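Putative citrate lyase (Ralstonia eutropha, PDB 3QQW) is probably a magnesium-dependent lyase of the HpcH/HpaI aldolase/citrate lyase family, possibly acting on (S)-citramalyl-CoA. Local coordinates at residues 24-29 with 112-117; 48-53 with 249-254. All blocks are in the same frame, centred on the assembly; numbering follows the deposited sequence.

Overall arrangement
Both contacts lie inside one closed barrel of eight parallel strands, the TIM barrel of this family. Their centres are about 6 Å apart, and each is about 5 Å from the centre of the chain. Interaction 1 crosses the interior from the first strand, 25-29, to the fourth, 115-117. Interaction 2 joins the second, 49-54, to the eighth, 251-254, and reaches over strand 25-29, which lies between them. Along the chain the segments alternate: 24-29, 48-53, 112-117, 249-254. Thr52 probably hydrogen-bonds to Glu26 and Tyr114, and Arg251 forms a salt bridge with Glu26, so the two contacts share one polar network. Interaction 1 lies near Arg88, which is predicted to bind substrate.

Interaction 1: residues 24-29 with 112-117; sequences ACEHFA and LAYITV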
ATOM      1  N   ALA C  24     -21.934 -13.992  -7.561  1.00 40.44           N
ATOM      2  CA  ALA C  24     -21.644 -12.610  -7.152  1.00 39.21           C
ATOM      3  C   ALA C  24     -22.083 -12.332  -5.716  1.00 39.45           C
ATOM      4  O   ALA C  24     -21.624 -11.378  -5.093  1.00 38.88           O
ATOM      5  CB  ALA C  24     -22.373 -11.683  -8.089  1.00 40.75           C
ATOM      6  N   CYS C  25     -22.969 -13.175  -5.187  1.00 35.33           N
ATOM      7  CA  CYS C  25     -23.557 -12.964  -3.874  1.00 33.65           C
ATOM      8  C   CYS C  25     -23.473 -14.181  -2.984  1.00 37.09           C
ATOM      9  O   CYS C  25     -23.664 -15.310  -3.431  1.00 35.54           O
ATOM     10  CB  CYS C  25     -25.009 -12.520  -4.044  1.00 33.93           C
ATOM     11  SG  CYS C  25     -25.841 -12.116  -2.495  1.00 36.87           S
ATOM     12  N   GLU C  26     -23.255 -13.924  -1.698  1.00 34.86           N
ATOM     13  CA  GLU C  26     -23.176 -14.951  -0.668  1.00 34.16           C
ATOM     14  C   GLU C  26     -24.088 -14.556   0.465  1.00 37.05           C
ATOM     15  O   GLU C  26     -23.792 -13.596   1.185  1.00 36.16           O
ATOM     16  CB  GLU C  26     -21.733 -15.155  -0.183  1.00 34.17           C
ATOM     17  CG  GLU C  26     -21.586 -16.409   0.666  1.00 36.61           C
ATOM     18  CD  GLU C  26     -20.183 -16.660   1.171  1.00 47.22           C
ATOM     19  OE1 GLU C  26     -19.296 -16.891   0.326  1.00 43.18           O
ATOM     20  OE2 GLU C  26     -19.968 -16.635   2.404  1.00 41.42           O
ATOM     21  N   HIS C  27     -25.209 -15.273   0.602  1.00 34.18           N
ATOM     22  CA  HIS C  27     -26.227 -14.969   1.601  1.00 35.63           C
ATOM     23  C   HIS C  27     -26.011 -15.779   2.887  1.00 40.72           C
ATOM     24  O   HIS C  27     -25.804 -16.988   2.834  1.00 39.94           O
ATOM     25  CB  HIS C  27     -27.622 -15.216   1.029  1.00 37.86           C
ATOM     26  CG  HIS C  27     -28.711 -14.776   1.940  1.00 43.62           C
ATOM     27  ND1 HIS C  27     -29.013 -13.431   2.111  1.00 46.72           N
ATOM     28  CD2 HIS C  27     -29.519 -15.513   2.733  1.00 46.65           C
ATOM     29  CE1 HIS C  27     -29.994 -13.398   2.996  1.00 47.60           C
ATOM     30  NE2 HIS C  27     -30.334 -14.626   3.396  1.00 47.96           N
ATOM     31  N   PHE C  28     -26.023 -15.094   4.042  1.00 37.75           N
ATOM     32  CA  PHE C  28     -25.865 -15.731   5.349  1.00 36.59           C
ATOM     33  C   PHE C  28     -27.204 -15.980   5.997  1.00 42.65           C
ATOM     34  O   PHE C  28     -28.088 -15.140   5.882  1.00 43.51           O
ATOM     35  CB  PHE C  28     -24.997 -14.865   6.271  1.00 36.87           C
ATOM     36  CG  PHE C  28     -23.539 -15.050   5.966  1.00 35.15           C
ATOM     37  CD1 PHE C  28     -23.003 -14.621   4.750  1.00 35.55           C
ATOM     38  CD2 PHE C  28     -22.697 -15.665   6.881  1.00 35.74           C
ATOM     39  CE1 PHE C  28     -21.666 -14.826   4.456  1.00 35.47           C
ATOM     40  CE2 PHE C  28     -21.337 -15.813   6.610  1.00 36.70           C
ATOM     41  CZ  PHE C  28     -20.838 -15.408   5.398  1.00 34.47           C
ATOM     42  N   ALA C  29     -27.333 -17.136   6.683  1.00 39.56           N
ATOM     43  CA  ALA C  29     -28.517 -17.619   7.427  1.00 40.57           C
ATOM     44  C   ALA C  29     -28.001 -18.486   8.585  1.00 44.71           C
ATOM     45  O   ALA C  29     -27.170 -19.369   8.363  1.00 43.46           O
ATOM     46  CB  ALA C  29     -29.461 -18.407   6.516  1.00 40.71           C
ATOM     47  N   LEU C 112     -21.182 -30.205   0.741  1.00 35.89           N
ATOM     48  CA  LEU C 112     -20.568 -28.989   1.284  1.00 34.95           C
ATOM     49  C   LEU C 112     -19.832 -28.210   0.201  1.00 39.44           C
ATOM     50  O   LEU C 112     -18.922 -28.746  -0.428  1.00 39.92           O
ATOM     51  CB  LEU C 112     -19.637 -29.340   2.442  1.00 35.21           C
ATOM     52  CG  LEU C 112     -19.026 -28.175   3.259  1.00 38.34           C
ATOM     53  CD1 LEU C 112     -20.092 -27.311   3.938  1.00 35.34           C
ATOM     54  CD2 LEU C 112     -18.076 -28.719   4.274  1.00 40.08           C
ATOM     55  N   ALA C 113     -20.276 -26.961  -0.060  1.00 34.34           N
ATOM     56  CA  ALA C 113     -19.721 -26.133  -1.125  1.00 32.81           C
ATOM     57  C   ALA C 113     -18.380 -25.503  -0.716  1.00 36.18           C
ATOM     58  O   ALA C 113     -17.484 -25.376  -1.557  1.00 37.52           O
ATOM     59  CB  ALA C 113     -20.713 -25.045  -1.511  1.00 32.79           C
ATOM     60  N   TYR C 114     -18.257 -25.090   0.559  1.00 29.14           N
ATOM     61  CA  TYR C 114     -17.080 -24.424   1.112  1.00 28.86           C
ATOM     62  C   TYR C 114     -17.182 -24.279   2.620  1.00 36.60           C
ATOM     63  O   TYR C 114     -18.269 -24.415   3.197  1.00 35.68           O
ATOM     64  CB  TYR C 114     -16.873 -23.014   0.488  1.00 27.72           C
ATOM     65  CG  TYR C 114     -18.083 -22.128   0.594  1.00 27.26           C
ATOM     66  CD1 TYR C 114     -18.296 -21.331   1.720  1.00 29.03           C
ATOM     67  CD2 TYR C 114     -19.023 -22.075  -0.432  1.00 27.97           C
ATOM     68  CE1 TYR C 114     -19.435 -20.531   1.836  1.00 27.91           C
ATOM     69  CE2 TYR C 114     -20.170 -21.291  -0.321  1.00 27.53           C
ATOM     70  CZ  TYR C 114     -20.370 -20.522   0.814  1.00 31.68           C
ATOM     71  OH  TYR C 114     -21.485 -19.723   0.902  1.00 33.21           O
ATOM     72  N   ILE C 115     -16.048 -23.927   3.244  1.00 33.69           N
ATOM     73  CA  ILE C 115     -15.982 -23.598   4.658  1.00 32.83           C
ATOM     74  C   ILE C 115     -15.429 -22.183   4.743  1.00 36.96           C
ATOM     75  O   ILE C 115     -14.405 -21.867   4.130  1.00 36.22           O
ATOM     76  CB  ILE C 115     -15.166 -24.622   5.495  1.00 36.15           C
ATOM     77  CG1 ILE C 115     -15.983 -25.900   5.691  1.00 36.19           C
ATOM     78  CG2 ILE C 115     -14.731 -24.037   6.851  1.00 36.39           C
ATOM     79  CD1 ILE C 115     -15.172 -27.040   6.067  1.00 35.96           C
ATOM     80  N   THR C 116     -16.139 -21.331   5.480  1.00 34.14           N
ATOM     81  CA  THR C 116     -15.748 -19.956   5.746  1.00 33.43           C
ATOM     82  C   THR C 116     -15.045 -19.954   7.102  1.00 39.82           C
ATOM     83  O   THR C 116     -15.602 -20.421   8.104  1.00 40.46           O
ATOM     84  CB  THR C 116     -16.935 -19.038   5.637  1.00 34.97           C
ATOM     85  OG1 THR C 116     -17.424 -19.110   4.301  1.00 43.79           O
ATOM     86  CG2 THR C 116     -16.584 -17.603   5.964  1.00 33.08           C
ATOM     87  N   VAL C 117     -13.789 -19.487   7.102  1.00 36.16           N
ATOM     88  CA  VAL C 117     -12.929 -19.435   8.292  1.00 35.46           C
ATOM     89  C   VAL C 117     -12.834 -17.969   8.748  1.00 37.59           C
ATOM     90  O   VAL C 117     -12.287 -17.116   8.032  1.00 34.90           O
ATOM     91  CB  VAL C 117     -11.536 -20.057   8.003  1.00 37.60           C
ATOM     92  CG1 VAL C 117     -10.632 -20.013   9.224  1.00 39.62           C
ATOM     93  CG2 VAL C 117     -11.658 -21.465   7.456  1.00 35.33           C
TER
HETATM   94  O   HOH W   1     -17.514 -17.093   2.903  1.00 28.71           O
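The interior of a TIM barrel brings together Glu26, from strand 25-29, and Tyr114 and Thr116, from the segment that runs into strand 115-117. These strands are not neighbours in the sheet, so their side chains meet across the barrel. Glu26 and Tyr114 approach from opposite directions. The tyrosine hydroxyl comes against the stem of the glutamate: Tyr114 OH is 3.3 Å from Glu26 CG. The carboxylate meets the hydroxyl end of the ring obliquely, with Glu26 OE1 3.8 Å from Tyr114 CZ. The two planes are 30° apart. The glutamate has its CG opposite the backbone N (chi1 -168°) and is extended at chi2, which carries the carboxylate well into the barrel.

A water links Glu26 to Thr116. It donates to Glu26 OE2 at 2.5 Å and accepts from Thr116 OG1, also at 2.5 Å. Both bonds are short for a water. The two side-chain oxygens, Glu26 OE2 and Thr116 OG1, are themselves 4.0 Å apart. This bridge is close to the predicted substrate site: the side chain of Thr116 is about 4 Å from that of Arg88, a residue predicted to bind substrate.

The buried carboxylate has further partners. Glu26 OE1 forms a salt bridge with Arg251 NH2. Thr52 hydrogen-bonds to both Glu26 OE2 and Tyr114 OH, and the Tyr114 ring stacks with His149. Within the sheet, strand 25-29 makes backbone hydrogen bonds to strand 49-54 through Asp50 and to strand 251-254 through Met252 and Ser254. On its outer side, Cys25 packs against Ile263 and Val264 of helix 260-267, and His27 touches Ile260 of the same helix.

Interaction 2: residues 48-53 with 249-254; sequences VFDVTC and FLRMWS
Asp50 and Arg251 meet although the two backbones stay apart: the nearest CA atoms of the two segments, those of Asp50 and Trp253, are 9.3 Å from each other. Strands 49-54 and 251-254 are the second and eighth of the TIM barrel, and strand 25-29 runs between them. The contact is therefore made by side chains that reach over the intervening strand on the inside of the barrel. Asp50 and Arg251 form a buried salt bridge. The arginine chain is stretched out almost straight as far as NE, and this brings its guanidinium across to strand 49-54. The two side chains cross at about a right angle, and the carboxylate and guanidinium planes are 58° apart.

Arg251 presents its NH1 and NH2 end, and both nitrogens bond to one oxygen, Asp50 OD2. This differs from the bidentate pairing in which each nitrogen has its own carboxylate oxygen. Asp50 OD2 lies almost in the guanidinium plane for both bonds. The bond from Arg251 NH2 to Asp50 OD2 is 2.7 Å long, with an N-H...O angle of 152°. The bond from Arg251 NH1 to Asp50 OD2 is 3.0 Å and more bent.

The second aspartate oxygen, OD1, forms a salt bridge with Arg84, so each carboxylate oxygen of Asp50 is paired with a different arginine. NH2 of Arg251 is shared with Glu26 OE1, its main partner outside this pair, and so joins the two acids. Its NH1 has a further hydrogen bond to the backbone oxygen of Ala23. On the aspartate, NH2 of Arg251 meets the anti lone pair of OD2, while NH1 reaches the same oxygen from above the carboxylate plane, 49° out of it.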
ATOM      1  N   VAL C  48     -27.739 -18.069  -8.289  1.00 41.16           N
ATOM      2  CA  VAL C  48     -27.127 -16.732  -8.513  1.00 39.43           C
ATOM      3  C   VAL C  48     -26.466 -16.259  -7.221  1.00 40.15           C
ATOM      4  O   VAL C  48     -25.704 -15.299  -7.223  1.00 39.27           O
ATOM      5  CB  VAL C  48     -28.107 -15.660  -9.086  1.00 42.25           C
ATOM      6  CG1 VAL C  48     -28.616 -16.072 -10.458  1.00 43.23           C
ATOM      7  CG2 VAL C  48     -29.257 -15.354  -8.127  1.00 41.39           C
ATOM      8  N   PHE C  49     -26.750 -16.953  -6.121  1.00 36.65           N
ATOM      9  CA  PHE C  49     -26.156 -16.677  -4.825  1.00 35.28           C
ATOM     10  C   PHE C  49     -25.873 -17.988  -4.089  1.00 39.31           C
ATOM     11  O   PHE C  49     -26.598 -18.983  -4.266  1.00 38.07           O
ATOM     12  CB  PHE C  49     -27.045 -15.752  -3.972  1.00 36.66           C
ATOM     13  CG  PHE C  49     -28.321 -16.385  -3.462  1.00 37.60           C
ATOM     14  CD1 PHE C  49     -29.452 -16.474  -4.274  1.00 39.43           C
ATOM     15  CD2 PHE C  49     -28.410 -16.845  -2.153  1.00 38.29           C
ATOM     16  CE1 PHE C  49     -30.636 -17.029  -3.785  1.00 40.73           C
ATOM     17  CE2 PHE C  49     -29.594 -17.417  -1.675  1.00 39.96           C
ATOM     18  CZ  PHE C  49     -30.701 -17.491  -2.489  1.00 38.67           C
ATOM     19  N   ASP C  50     -24.803 -17.978  -3.280  1.00 34.66           N
ATOM     20  CA  ASP C  50     -24.449 -19.075  -2.411  1.00 34.31           C
ATOM     21  C   ASP C  50     -25.074 -18.844  -1.036  1.00 36.87           C
ATOM     22  O   ASP C  50     -25.392 -17.718  -0.688  1.00 34.74           O
ATOM     23  CB  ASP C  50     -22.931 -19.206  -2.293  1.00 35.64           C
ATOM     24  CG  ASP C  50     -22.232 -19.736  -3.520  1.00 44.76           C
ATOM     25  OD1 ASP C  50     -22.896 -20.441  -4.336  1.00 43.63           O
ATOM     26  OD2 ASP C  50     -21.010 -19.516  -3.638  1.00 45.75           O
ATOM     27  N   VAL C  51     -25.251 -19.908  -0.252  1.00 34.62           N
ATOM     28  CA  VAL C  51     -25.794 -19.783   1.096  1.00 32.66           C
ATOM     29  C   VAL C  51     -24.708 -20.176   2.081  1.00 34.79           C
ATOM     30  O   VAL C  51     -24.131 -21.250   1.965  1.00 35.82           O
ATOM     31  CB  VAL C  51     -27.073 -20.627   1.272  1.00 38.01           C
ATOM     32  CG1 VAL C  51     -27.572 -20.591   2.709  1.00 38.25           C
ATOM     33  CG2 VAL C  51     -28.161 -20.160   0.323  1.00 39.64           C
ATOM     34  N   THR C  52     -24.425 -19.321   3.052  1.00 32.31           N
ATOM     35  CA  THR C  52     -23.511 -19.677   4.120  1.00 33.43           C
ATOM     36  C   THR C  52     -24.325 -19.934   5.371  1.00 37.75           C
ATOM     37  O   THR C  52     -25.022 -19.045   5.860  1.00 38.82           O
ATOM     38  CB  THR C  52     -22.388 -18.634   4.355  1.00 40.00           C
ATOM     39  OG1 THR C  52     -21.731 -18.385   3.123  1.00 41.54           O
ATOM     40  CG2 THR C  52     -21.358 -19.122   5.358  1.00 31.73           C
ATOM     41  N   CYS C  53     -24.262 -21.165   5.857  1.00 34.96           N
ATOM     42  CA  CYS C  53     -24.893 -21.567   7.112  1.00 35.43           C
ATOM     43  C   CYS C  53     -23.967 -21.123   8.187  1.00 41.53           C
ATOM     44  O   CYS C  53     -22.819 -21.576   8.273  1.00 39.81           O
ATOM     45  CB  CYS C  53     -25.147 -23.068   7.153  1.00 35.08           C
ATOM     46  SG  CYS C  53     -26.040 -23.686   5.718  1.00 38.13           S
ATOM     47  N   PHE C 249     -13.691  -5.953  -6.244  1.00 38.77           N
ATOM     48  CA  PHE C 249     -14.401  -7.049  -5.583  1.00 36.53           C
ATOM     49  C   PHE C 249     -15.293  -7.708  -6.615  1.00 41.88           C
ATOM     50  O   PHE C 249     -15.791  -7.021  -7.511  1.00 42.18           O
ATOM     51  CB  PHE C 249     -15.209  -6.551  -4.383  1.00 36.57           C
ATOM     52  CG  PHE C 249     -14.359  -6.166  -3.198  1.00 35.62           C
ATOM     53  CD1 PHE C 249     -14.015  -7.104  -2.237  1.00 37.72           C
ATOM     54  CD2 PHE C 249     -13.945  -4.858  -3.016  1.00 36.56           C
ATOM     55  CE1 PHE C 249     -13.287  -6.737  -1.098  1.00 37.13           C
ATOM     56  CE2 PHE C 249     -13.199  -4.495  -1.889  1.00 38.29           C
ATOM     57  CZ  PHE C 249     -12.873  -5.434  -0.938  1.00 34.50           C
ATOM     58  N   LEU C 250     -15.451  -9.048  -6.534  1.00 38.06           N
ATOM     59  CA  LEU C 250     -16.198  -9.824  -7.516  1.00 36.82           C
ATOM     60  C   LEU C 250     -17.333 -10.596  -6.871  1.00 39.25           C
ATOM     61  O   LEU C 250     -18.044 -11.390  -7.521  1.00 39.18           O
ATOM     62  CB  LEU C 250     -15.196 -10.788  -8.180  1.00 36.98           C
ATOM     63  CG  LEU C 250     -14.141 -10.156  -9.088  1.00 41.22           C
ATOM     64  CD1 LEU C 250     -13.162 -11.193  -9.566  1.00 41.62           C
ATOM     65  CD2 LEU C 250     -14.793  -9.467 -10.272  1.00 38.92           C
ATOM     66  N   ARG C 251     -17.490 -10.375  -5.573  1.00 34.30           N
ATOM     67  CA  ARG C 251     -18.500 -11.024  -4.748  1.00 34.11           C
ATOM     68  C   ARG C 251     -18.809 -10.111  -3.569  1.00 38.23           C
ATOM     69  O   ARG C 251     -18.003  -9.246  -3.222  1.00 37.03           O
ATOM     70  CB  ARG C 251     -17.966 -12.380  -4.287  1.00 32.72           C
ATOM     71  CG  ARG C 251     -18.929 -13.317  -3.596  1.00 35.46           C
ATOM     72  CD  ARG C 251     -18.233 -14.661  -3.633  1.00 38.07           C
ATOM     73  NE  ARG C 251     -18.752 -15.639  -2.690  1.00 36.43           N
ATOM     74  CZ  ARG C 251     -19.450 -16.710  -3.040  1.00 44.04           C
ATOM     75  NH1 ARG C 251     -19.774 -16.908  -4.305  1.00 34.65           N
ATOM     76  NH2 ARG C 251     -19.819 -17.595  -2.130  1.00 37.57           N
HETATM   77  N   MSE C 252     -19.988 -10.300  -2.960  1.00 35.95           N
HETATM   78  CA  MSE C 252     -20.398  -9.541  -1.798  1.00 34.26           C
HETATM   79  C   MSE C 252     -21.356 -10.337  -0.979  1.00 39.01           C
HETATM   80  O   MSE C 252     -22.253 -10.983  -1.524  1.00 40.42           O
HETATM   81  CB  MSE C 252     -21.044  -8.219  -2.223  1.00 36.64           C
HETATM   82  CG  MSE C 252     -21.176  -7.238  -1.090  1.00 41.35           C
HETATM   83 SE   MSE C 252     -21.690  -5.547  -1.791  0.75 47.33          SE
HETATM   84  CE  MSE C 252     -22.673  -4.873  -0.252  1.00 44.77           C
ATOM     85  N   TRP C 253     -21.224 -10.218   0.339  1.00 34.74           N
ATOM     86  CA  TRP C 253     -22.101 -10.867   1.301  1.00 34.49           C
ATOM     87  C   TRP C 253     -23.479 -10.217   1.338  1.00 41.35           C
ATOM     88  O   TRP C 253     -23.625  -9.018   1.114  1.00 42.95           O
ATOM     89  CB  TRP C 253     -21.475 -10.809   2.692  1.00 33.13           C
ATOM     90  CG  TRP C 253     -20.324 -11.742   2.924  1.00 33.89           C
ATOM     91  CD1 TRP C 253     -19.586 -12.398   1.981  1.00 36.67           C
ATOM     92  CD2 TRP C 253     -19.772 -12.109   4.195  1.00 33.29           C
ATOM     93  NE1 TRP C 253     -18.623 -13.170   2.585  1.00 36.65           N
ATOM     94  CE2 TRP C 253     -18.722 -13.024   3.947  1.00 37.36           C
ATOM     95  CE3 TRP C 253     -20.118 -11.818   5.532  1.00 34.21           C
ATOM     96  CZ2 TRP C 253     -17.969 -13.605   4.982  1.00 35.68           C
ATOM     97  CZ3 TRP C 253     -19.382 -12.407   6.555  1.00 34.88           C
ATOM     98  CH2 TRP C 253     -18.302 -13.262   6.278  1.00 34.90           C
ATOM     99  N   SER C 254     -24.477 -11.012   1.701  1.00 38.37           N
ATOM    100  CA  SER C 254     -25.850 -10.591   1.909  1.00 39.21           C
ATOM    101  C   SER C 254     -26.329 -11.101   3.267  1.00 46.39           C
ATOM    102  O   SER C 254     -26.022 -12.240   3.633  1.00 45.70           O
ATOM    103  CB  SER C 254     -26.736 -11.130   0.795  1.00 40.99           C
ATOM    104  OG  SER C 254     -28.103 -11.017   1.146  1.00 45.72           O
TER